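Long-range contacts in Gp26 (Listeria phage P40, PDB 4JZ5), which probably hydrolyses the glycan strands of Listeria peptidoglycan, as a phage endolysin whose catalytic domain belongs to glycosyl hydrolase family 25: residues Val35-Asp43 with Gly68-Phe76; Leu149-Lys157 with Lys184-Gln193. All coordinates share one frame; numbering follows the deposited sequence. Where two conformers were deposited one is given.

Contact 1 of 2, residues Val35-Asp43 with Gly68-Phe76; sequences VNYSGLKED and GLDKVGMPF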
loop_
_atom_site.group_PDB
_atom_site.type_symbol
_atom_site.label_atom_id
_atom_site.label_comp_id
_atom_site.label_asym_id
_atom_site.label_seq_id
_atom_site.Cartn_x
_atom_site.Cartn_y
_atom_site.Cartn_z
ATOM N N VAL A 35 -14.468 -9.740 3.176
ATOM C CA VAL A 35 -13.637 -10.294 2.120
ATOM C C VAL A 35 -13.610 -11.799 2.300
ATOM O O VAL A 35 -13.322 -12.281 3.400
ATOM C CB VAL A 35 -12.186 -9.763 2.226
ATOM C CG1 VAL A 35 -11.262 -10.444 1.209
ATOM C CG2 VAL A 35 -12.142 -8.261 2.060
ATOM N N ASN A 36 -13.892 -12.558 1.248
ATOM C CA ASN A 36 -13.684 -13.994 1.287
ATOM C C ASN A 36 -12.212 -14.263 1.000
ATOM O O ASN A 36 -11.796 -14.392 -0.159
ATOM C CB ASN A 36 -14.584 -14.701 0.275
ATOM C CG ASN A 36 -14.355 -16.197 0.240
ATOM O OD1 ASN A 36 -13.525 -16.734 0.979
ATOM N ND2 ASN A 36 -15.066 -16.875 -0.643
ATOM N N TYR A 37 -11.400 -14.319 2.056
ATOM C CA TYR A 37 -9.955 -14.385 1.893
ATOM C C TYR A 37 -9.529 -15.593 1.071
ATOM O O TYR A 37 -8.671 -15.480 0.188
ATOM C CB TYR A 37 -9.241 -14.362 3.262
ATOM C CG TYR A 37 -9.594 -13.121 4.045
ATOM C CD1 TYR A 37 -9.004 -11.894 3.767
ATOM C CD2 TYR A 37 -10.563 -13.164 5.019
ATOM C CE1 TYR A 37 -9.369 -10.744 4.457
ATOM C CE2 TYR A 37 -10.943 -12.029 5.724
ATOM C CZ TYR A 37 -10.349 -10.816 5.431
ATOM O OH TYR A 37 -10.766 -9.706 6.126
ATOM N N SER A 38 -10.131 -16.745 1.332
ATOM C CA SER A 38 -9.786 -17.937 0.570
ATOM C C SER A 38 -10.101 -17.764 -0.915
ATOM O O SER A 38 -9.441 -18.367 -1.775
ATOM C CB SER A 38 -10.483 -19.176 1.150
ATOM O OG SER A 38 -11.887 -19.127 0.992
ATOM N N GLY A 39 -11.131 -16.971 -1.211
ATOM C CA GLY A 39 -11.514 -16.685 -2.584
ATOM C C GLY A 39 -10.527 -15.817 -3.350
ATOM O O GLY A 39 -10.667 -15.661 -4.564
ATOM N N LEU A 40 -9.536 -15.263 -2.661
ATOM C CA LEU A 40 -8.486 -14.493 -3.317
ATOM C C LEU A 40 -7.332 -15.366 -3.807
ATOM O O LEU A 40 -6.521 -14.934 -4.627
ATOM C CB LEU A 40 -7.912 -13.485 -2.344
ATOM C CG LEU A 40 -8.886 -12.504 -1.702
ATOM C CD1 LEU A 40 -8.151 -11.579 -0.755
ATOM C CD2 LEU A 40 -9.630 -11.686 -2.752
ATOM N N LYS A 41 -7.249 -16.595 -3.311
ATOM C CA LYS A 41 -6.052 -17.401 -3.501
ATOM C C LYS A 41 -5.801 -17.782 -4.946
ATOM O O LYS A 41 -4.645 -17.863 -5.373
ATOM C CB LYS A 41 -6.123 -18.633 -2.615
ATOM C CG LYS A 41 -5.948 -18.292 -1.159
ATOM C CD LYS A 41 -4.482 -18.113 -0.780
ATOM C CE LYS A 41 -3.724 -19.446 -0.727
ATOM N NZ LYS A 41 -2.327 -19.285 -0.250
ATOM N N GLU A 42 -6.859 -17.998 -5.719
ATOM C CA GLU A 42 -6.686 -18.443 -7.091
ATOM C C GLU A 42 -5.951 -17.425 -7.957
ATOM O O GLU A 42 -5.037 -17.790 -8.704
ATOM C CB GLU A 42 -8.042 -18.770 -7.713
ATOM C CG GLU A 42 -7.937 -19.340 -9.113
ATOM C CD GLU A 42 -9.263 -19.834 -9.648
ATOM O OE1 GLU A 42 -9.264 -20.441 -10.739
ATOM O OE2 GLU A 42 -10.299 -19.613 -8.986
ATOM N N ASP A 43 -6.361 -16.165 -7.885
ATOM C CA ASP A 43 -5.889 -15.161 -8.843
ATOM C C ASP A 43 -5.000 -14.064 -8.271
ATOM O O ASP A 43 -4.322 -13.381 -9.035
ATOM C CB ASP A 43 -7.073 -14.469 -9.532
ATOM C CG ASP A 43 -7.874 -15.402 -10.416
ATOM O OD1 ASP A 43 -7.317 -16.416 -10.860
ATOM O OD2 ASP A 43 -9.056 -15.097 -10.675
ATOM N N GLY A 68 -7.185 -12.671 8.356
ATOM C CA GLY A 68 -7.800 -13.388 7.254
ATOM C C GLY A 68 -6.799 -13.799 6.198
ATOM O O GLY A 68 -6.875 -14.893 5.628
ATOM N N LEU A 69 -5.861 -12.908 5.907
ATOM C CA LEU A 69 -4.836 -13.205 4.928
ATOM C C LEU A 69 -3.850 -14.240 5.493
ATOM O O LEU A 69 -3.465 -15.176 4.802
ATOM C CB LEU A 69 -4.135 -11.906 4.531
ATOM C CG LEU A 69 -5.068 -10.897 3.848
ATOM C CD1 LEU A 69 -4.481 -9.501 3.848
ATOM C CD2 LEU A 69 -5.398 -11.322 2.426
ATOM N N ASP A 70 -3.490 -14.108 6.763
ATOM C CA ASP A 70 -2.618 -15.089 7.395
ATOM C C ASP A 70 -3.261 -16.482 7.400
ATOM O O ASP A 70 -2.588 -17.485 7.145
ATOM C CB ASP A 70 -2.295 -14.647 8.819
ATOM C CG ASP A 70 -1.283 -15.539 9.495
ATOM O OD1 ASP A 70 -0.266 -15.916 8.870
ATOM O OD2 ASP A 70 -1.507 -15.864 10.663
ATOM N N LYS A 71 -4.555 -16.550 7.689
ATOM C CA LYS A 71 -5.295 -17.808 7.742
ATOM C C LYS A 71 -5.045 -18.658 6.505
ATOM O O LYS A 71 -4.799 -19.861 6.596
ATOM C CB LYS A 71 -6.806 -17.471 7.863
ATOM C CG LYS A 71 -7.801 -18.614 7.615
ATOM C CD LYS A 71 -9.277 -18.157 7.769
ATOM C CE LYS A 71 -9.754 -17.238 6.644
ATOM N NZ LYS A 71 -11.191 -16.877 6.799
ATOM N N VAL A 72 -5.144 -18.021 5.341
ATOM C CA VAL A 72 -5.089 -18.701 4.054
ATOM C C VAL A 72 -3.706 -18.655 3.425
ATOM O O VAL A 72 -3.515 -19.186 2.328
ATOM C CB VAL A 72 -6.122 -18.130 3.050
ATOM C CG1 VAL A 72 -7.525 -18.255 3.617
ATOM C CG2 VAL A 72 -5.821 -16.687 2.680
ATOM N N GLY A 73 -2.730 -18.058 4.106
ATOM C CA GLY A 73 -1.379 -17.979 3.581
ATOM C C GLY A 73 -1.217 -17.006 2.424
ATOM O O GLY A 73 -0.344 -17.203 1.582
ATOM N N MET A 74 -2.033 -15.957 2.368
ATOM C CA MET A 74 -1.844 -14.925 1.347
ATOM C C MET A 74 -0.765 -13.963 1.806
ATOM O O MET A 74 -0.922 -13.336 2.848
ATOM C CB MET A 74 -3.138 -14.161 1.119
ATOM C CG MET A 74 -2.990 -12.987 0.171
ATOM S SD MET A 74 -2.635 -13.404 -1.543
ATOM C CE MET A 74 -4.234 -14.083 -2.028
ATOM N N PRO A 75 0.314 -13.813 1.029
ATOM C CA PRO A 75 1.318 -12.820 1.426
ATOM C C PRO A 75 0.726 -11.417 1.382
ATOM O O PRO A 75 -0.093 -11.101 0.522
ATOM C CB PRO A 75 2.437 -13.008 0.399
ATOM C CG PRO A 75 1.800 -13.664 -0.758
ATOM C CD PRO A 75 0.681 -14.507 -0.218
ATOM N N PHE A 76 1.127 -10.579 2.329
ATOM C CA PHE A 76 0.560 -9.257 2.402
ATOM C C PHE A 76 1.515 -8.246 3.003
ATOM O O PHE A 76 2.512 -8.565 3.630
ATOM C CB PHE A 76 -0.786 -9.288 3.173
ATOM C CG PHE A 76 -0.647 -9.358 4.669
ATOM C CD1 PHE A 76 -0.461 -10.571 5.303
ATOM C CD2 PHE A 76 -0.713 -8.205 5.444
ATOM C CE1 PHE A 76 -0.331 -10.645 6.678
ATOM C CE2 PHE A 76 -0.596 -8.272 6.824
ATOM C CZ PHE A 76 -0.401 -9.503 7.439
HETATM O O HOH W 1 -13.384 -15.451 4.769
HETATM O O HOH W 2 -11.619 -17.164 3.765
HETATM O O HOH W 3 -1.231 -17.190 -1.746
#
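Lys41 NZ donates to Val72 O across 2.8 Å, reaching a carbonyl in the last turn of helix 62-72. That helix closes in a Schellman motif, in which Gly73 takes a positive phi and Met74 N bonds back to Leu69 O. The ammonium also makes a weak bond to Gly73 O and donates a hydrogen bond to a water, so several acceptors gather at one charge beside the helix C-terminus, where the helix dipole would probably welcome it. The bend at chi2 (-81°) lays Lys41 CD 4.0 Å from Val72 CG2, and the bend at chi3 (-73°) turns CE and NZ to Val72 O. On the other flank a water accepts from both Ser38 N and Lys71 NZ and bridges the segments.

Inward of this bridging water lies the Tyr37 ring. Gly68 CA sits over its face, 3.6 Å from the centroid and 13° off the normal, a CH-pi contact made close by the bare glycine; Val35 O lies over the opposite face, toward the rim. The Tyr37 hydroxyl is hydrogen-bonded to Gln64 NE2, one turn earlier in the helix. Leu69 CD2 approaches Tyr37 CD1 obliquely at 3.9 Å, and Met74 CE rests 3.7 Å from Leu40 CB.

Contact 2 of 2, residues Leu149-Lys157 with Lys184-Gln193; sequences LYAGDSFWK and KPSIPYDLWQ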
loop_
_atom_site.group_PDB
_atom_site.type_symbol
_atom_site.label_atom_id
_atom_site.label_comp_id
_atom_site.label_asym_id
_atom_site.label_seq_id
_atom_site.Cartn_x
_atom_site.Cartn_y
_atom_site.Cartn_z
ATOM N N LEU A 149 6.607 3.709 -1.689
ATOM C CA LEU A 149 5.922 4.987 -1.758
ATOM C C LEU A 149 4.824 4.885 -2.802
ATOM O O LEU A 149 5.057 4.397 -3.900
ATOM C CB LEU A 149 6.908 6.082 -2.141
ATOM C CG LEU A 149 6.352 7.494 -2.276
ATOM C CD1 LEU A 149 5.777 8.018 -0.978
ATOM C CD2 LEU A 149 7.452 8.417 -2.785
ATOM N N TYR A 150 3.634 5.369 -2.429
ATOM C CA TYR A 150 2.462 5.382 -3.300
ATOM C C TYR A 150 1.936 6.795 -3.475
ATOM O O TYR A 150 1.777 7.532 -2.507
ATOM C CB TYR A 150 1.341 4.516 -2.705
ATOM C CG TYR A 150 -0.024 4.726 -3.327
ATOM C CD1 TYR A 150 -0.864 5.754 -2.889
ATOM C CD2 TYR A 150 -0.479 3.891 -4.340
ATOM C CE1 TYR A 150 -2.102 5.948 -3.441
ATOM C CE2 TYR A 150 -1.722 4.083 -4.908
ATOM C CZ TYR A 150 -2.537 5.109 -4.448
ATOM O OH TYR A 150 -3.786 5.337 -4.971
ATOM N N ALA A 151 1.590 7.119 -4.723
ATOM C CA ALA A 151 0.776 8.286 -5.041
ATOM C C ALA A 151 0.254 8.120 -6.465
ATOM O O ALA A 151 0.714 7.258 -7.232
ATOM C CB ALA A 151 1.573 9.574 -4.911
ATOM N N GLY A 152 -0.736 8.923 -6.834
ATOM C CA GLY A 152 -1.133 9.018 -8.221
ATOM C C GLY A 152 -0.044 9.659 -9.073
ATOM O O GLY A 152 0.766 10.451 -8.587
ATOM N N ASP A 153 -0.058 9.278 -10.343
ATOM C CA ASP A 153 0.836 9.765 -11.384
ATOM C C ASP A 153 1.106 11.276 -11.293
ATOM O O ASP A 153 2.239 11.705 -11.095
ATOM C CB ASP A 153 0.194 9.395 -12.727
ATOM C CG ASP A 153 1.101 9.622 -13.919
ATOM O OD1 ASP A 153 2.242 10.104 -13.770
ATOM O OD2 ASP A 153 0.648 9.312 -15.040
ATOM N N SER A 154 0.054 12.071 -11.436
ATOM C CA SER A 154 0.150 13.524 -11.465
ATOM C C SER A 154 0.687 14.093 -10.150
ATOM O O SER A 154 1.562 14.958 -10.160
ATOM C CB SER A 154 -1.210 14.135 -11.767
ATOM O OG SER A 154 -1.131 15.549 -11.758
ATOM N N PHE A 155 0.147 13.634 -9.030
ATOM C CA PHE A 155 0.609 14.102 -7.732
ATOM C C PHE A 155 2.101 13.808 -7.572
ATOM O O PHE A 155 2.874 14.648 -7.091
ATOM C CB PHE A 155 -0.178 13.426 -6.615
ATOM C CG PHE A 155 0.161 13.941 -5.254
ATOM C CD1 PHE A 155 1.281 13.483 -4.590
ATOM C CD2 PHE A 155 -0.622 14.910 -4.654
ATOM C CE1 PHE A 155 1.603 13.975 -3.342
ATOM C CE2 PHE A 155 -0.301 15.409 -3.394
ATOM C CZ PHE A 155 0.814 14.929 -2.741
ATOM N N TRP A 156 2.510 12.609 -7.965
ATOM C CA TRP A 156 3.899 12.181 -7.843
ATOM C C TRP A 156 4.814 13.147 -8.590
ATOM O O TRP A 156 5.818 13.622 -8.051
ATOM C CB TRP A 156 4.020 10.763 -8.409
ATOM C CG TRP A 156 5.344 10.077 -8.238
ATOM C CD1 TRP A 156 6.535 10.443 -8.790
ATOM C CD2 TRP A 156 5.593 8.881 -7.501
ATOM N NE1 TRP A 156 7.523 9.561 -8.415
ATOM C CE2 TRP A 156 6.964 8.585 -7.633
ATOM C CE3 TRP A 156 4.790 8.028 -6.738
ATOM C CZ2 TRP A 156 7.550 7.481 -7.010
ATOM C CZ3 TRP A 156 5.379 6.929 -6.135
ATOM C CH2 TRP A 156 6.740 6.668 -6.273
ATOM N N LYS A 157 4.465 13.451 -9.829
ATOM C CA LYS A 157 5.272 14.351 -10.636
ATOM C C LYS A 157 5.332 15.747 -10.032
ATOM O O LYS A 157 6.405 16.358 -9.956
ATOM C CB LYS A 157 4.700 14.438 -12.051
ATOM C CG LYS A 157 4.894 13.169 -12.869
ATOM C CD LYS A 157 4.490 13.336 -14.319
ATOM C CE LYS A 157 3.001 13.560 -14.478
ATOM N NZ LYS A 157 2.594 13.527 -15.915
ATOM N N LYS A 184 -1.845 3.777 -18.694
ATOM C CA LYS A 184 -0.693 3.521 -17.842
ATOM C C LYS A 184 -0.174 4.815 -17.229
ATOM O O LYS A 184 -0.401 5.898 -17.753
ATOM C CB LYS A 184 0.426 2.849 -18.641
ATOM C CG LYS A 184 0.079 1.440 -19.071
ATOM C CD LYS A 184 1.267 0.719 -19.677
ATOM C CE LYS A 184 0.983 -0.765 -19.833
ATOM N NZ LYS A 184 2.146 -1.487 -20.415
ATOM N N PRO A 185 0.570 4.704 -16.127
ATOM C CA PRO A 185 1.191 5.904 -15.571
ATOM C C PRO A 185 2.110 6.573 -16.582
ATOM O O PRO A 185 2.693 5.919 -17.438
ATOM C CB PRO A 185 1.975 5.365 -14.372
ATOM C CG PRO A 185 1.254 4.132 -13.992
ATOM C CD PRO A 185 0.814 3.526 -15.287
ATOM N N SER A 186 2.250 7.883 -16.459
ATOM C CA SER A 186 3.136 8.633 -17.330
ATOM C C SER A 186 4.588 8.574 -16.867
ATOM O O SER A 186 5.463 9.138 -17.517
ATOM C CB SER A 186 2.682 10.084 -17.387
ATOM O OG SER A 186 2.953 10.744 -16.165
ATOM N N ILE A 187 4.824 7.914 -15.736
ATOM C CA ILE A 187 6.148 7.759 -15.158
ATOM C C ILE A 187 6.412 6.281 -14.930
ATOM O O ILE A 187 5.483 5.488 -14.891
ATOM C CB ILE A 187 6.284 8.526 -13.812
ATOM C CG1 ILE A 187 5.278 8.006 -12.779
ATOM C CG2 ILE A 187 6.116 10.021 -14.035
ATOM C CD1 ILE A 187 5.362 8.711 -11.439
ATOM N N PRO A 188 7.676 5.897 -14.776
ATOM C CA PRO A 188 7.954 4.485 -14.500
ATOM C C PRO A 188 7.333 4.032 -13.190
ATOM O O PRO A 188 7.234 4.807 -12.227
ATOM C CB PRO A 188 9.475 4.438 -14.392
ATOM C CG PRO A 188 9.940 5.619 -15.170
ATOM C CD PRO A 188 8.904 6.673 -14.992
ATOM N N TYR A 189 6.917 2.777 -13.154
ATOM C CA TYR A 189 6.329 2.214 -11.951
ATOM C C TYR A 189 6.876 0.822 -11.704
ATOM O O TYR A 189 7.336 0.141 -12.621
ATOM C CB TYR A 189 4.803 2.140 -12.076
ATOM C CG TYR A 189 4.318 1.131 -13.109
ATOM C CD1 TYR A 189 4.184 -0.211 -12.795
ATOM C CD2 TYR A 189 3.999 1.528 -14.399
ATOM C CE1 TYR A 189 3.762 -1.133 -13.724
ATOM C CE2 TYR A 189 3.575 0.607 -15.344
ATOM C CZ TYR A 189 3.444 -0.715 -14.995
ATOM O OH TYR A 189 3.026 -1.637 -15.929
ATOM N N ASP A 190 6.806 0.397 -10.446
ATOM C CA ASP A 190 7.019 -0.997 -10.081
ATOM C C ASP A 190 5.671 -1.717 -9.911
ATOM O O ASP A 190 5.476 -2.820 -10.439
ATOM C CB ASP A 190 7.839 -1.101 -8.797
ATOM C CG ASP A 190 9.233 -0.531 -8.939
ATOM O OD1 ASP A 190 9.842 -0.733 -10.005
ATOM O OD2 ASP A 190 9.688 0.140 -7.991
ATOM N N LEU A 191 4.767 -1.094 -9.171
ATOM C CA LEU A 191 3.407 -1.598 -8.995
ATOM C C LEU A 191 2.452 -0.516 -9.507
ATOM O O LEU A 191 2.587 0.639 -9.130
ATOM C CB LEU A 191 3.163 -1.874 -7.515
ATOM C CG LEU A 191 1.828 -2.508 -7.114
ATOM C CD1 LEU A 191 1.639 -3.888 -7.725
ATOM C CD2 LEU A 191 1.722 -2.591 -5.590
ATOM N N TRP A 192 1.516 -0.885 -10.386
ATOM C CA TRP A 192 0.585 0.053 -11.019
ATOM C C TRP A 192 -0.815 -0.213 -10.496
ATOM O O TRP A 192 -1.351 -1.303 -10.684
ATOM C CB TRP A 192 0.636 -0.143 -12.529
ATOM C CG TRP A 192 -0.433 0.513 -13.363
ATOM C CD1 TRP A 192 -1.146 1.645 -13.110
ATOM C CD2 TRP A 192 -0.868 0.035 -14.626
ATOM N NE1 TRP A 192 -2.025 1.892 -14.155
ATOM C CE2 TRP A 192 -1.864 0.914 -15.101
ATOM C CE3 TRP A 192 -0.520 -1.068 -15.401
ATOM C CZ2 TRP A 192 -2.519 0.714 -16.319
ATOM C CZ3 TRP A 192 -1.165 -1.262 -16.608
ATOM C CH2 TRP A 192 -2.148 -0.373 -17.055
ATOM N N GLN A 193 -1.373 0.774 -9.810
ATOM C CA GLN A 193 -2.779 0.722 -9.399
ATOM C C GLN A 193 -3.619 1.246 -10.552
ATOM O O GLN A 193 -3.608 2.438 -10.842
ATOM C CB GLN A 193 -3.006 1.529 -8.142
ATOM C CG GLN A 193 -4.325 1.231 -7.468
ATOM C CD GLN A 193 -4.530 2.160 -6.311
ATOM O OE1 GLN A 193 -4.691 3.365 -6.495
ATOM N NE2 GLN A 193 -4.453 1.633 -5.101
#
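With chi1 at -170°, Asp153 CG lies trans to the backbone nitrogen and the carboxylate swings toward Ser186, whose OG stands between its own backbone N and carbonyl carbon, facing the acid. Two bonds result in the conformer described; a second is modelled. Ser186 OG donates to the syn lone pair of Asp153 OD1 over 2.6 Å, while Ser186 N, also at 2.6 Å, meets Asp153 OD2 from above the carboxylate plane, 44° out of it. Arg173 forms a direct salt bridge with Asp153 OD2; Lys157 NZ, donating to Ser186 OG at 2.8 Å, probably acts on the acid only indirectly. Beside this cluster, Ile187 CD1 stands over the Trp156 pyrrole ring, 3.6 Å from its centroid, a CH-pi contact, and Ile187 crosses Lys157 at a slant, CG2 to CG 3.6 Å. At the far end Tyr150 OH donates to Gln193 OE1 across 2.7 Å, ring and amide planes 62° apart; Tyr174 OH also hydrogen-bonds Gln193 OE1, and Asp27 OD1 accepts from Gln193 NE2. In the probable family 25 barrel, strand 169-172 pairs in parallel with strands 147-152 and 191-195; the contact spans it, joining the strand-to-helix turn N-capped by Gly152 to the loop before strand 191-195.

Contact 1 closes before contact 2 opens along the chain, and their centres lie about 26 Å apart on opposite sides of the chain's centre, with nearest atoms about 10 Å apart. Both belong to the single family 25 domain, whose mixed sheet is consistent with the barrel-like fold of that family. Contact 1 joins the loop between strands 25-28 and 46-53 to the end of helix 62-72 and the turn into strand 76-81, lying against strands 46-53 and 76-81. Contact 2 includes parts of strands 147-152 and 191-195, further along the sheet. The two thus join separate strand-helix connections on opposite sides of one barrel.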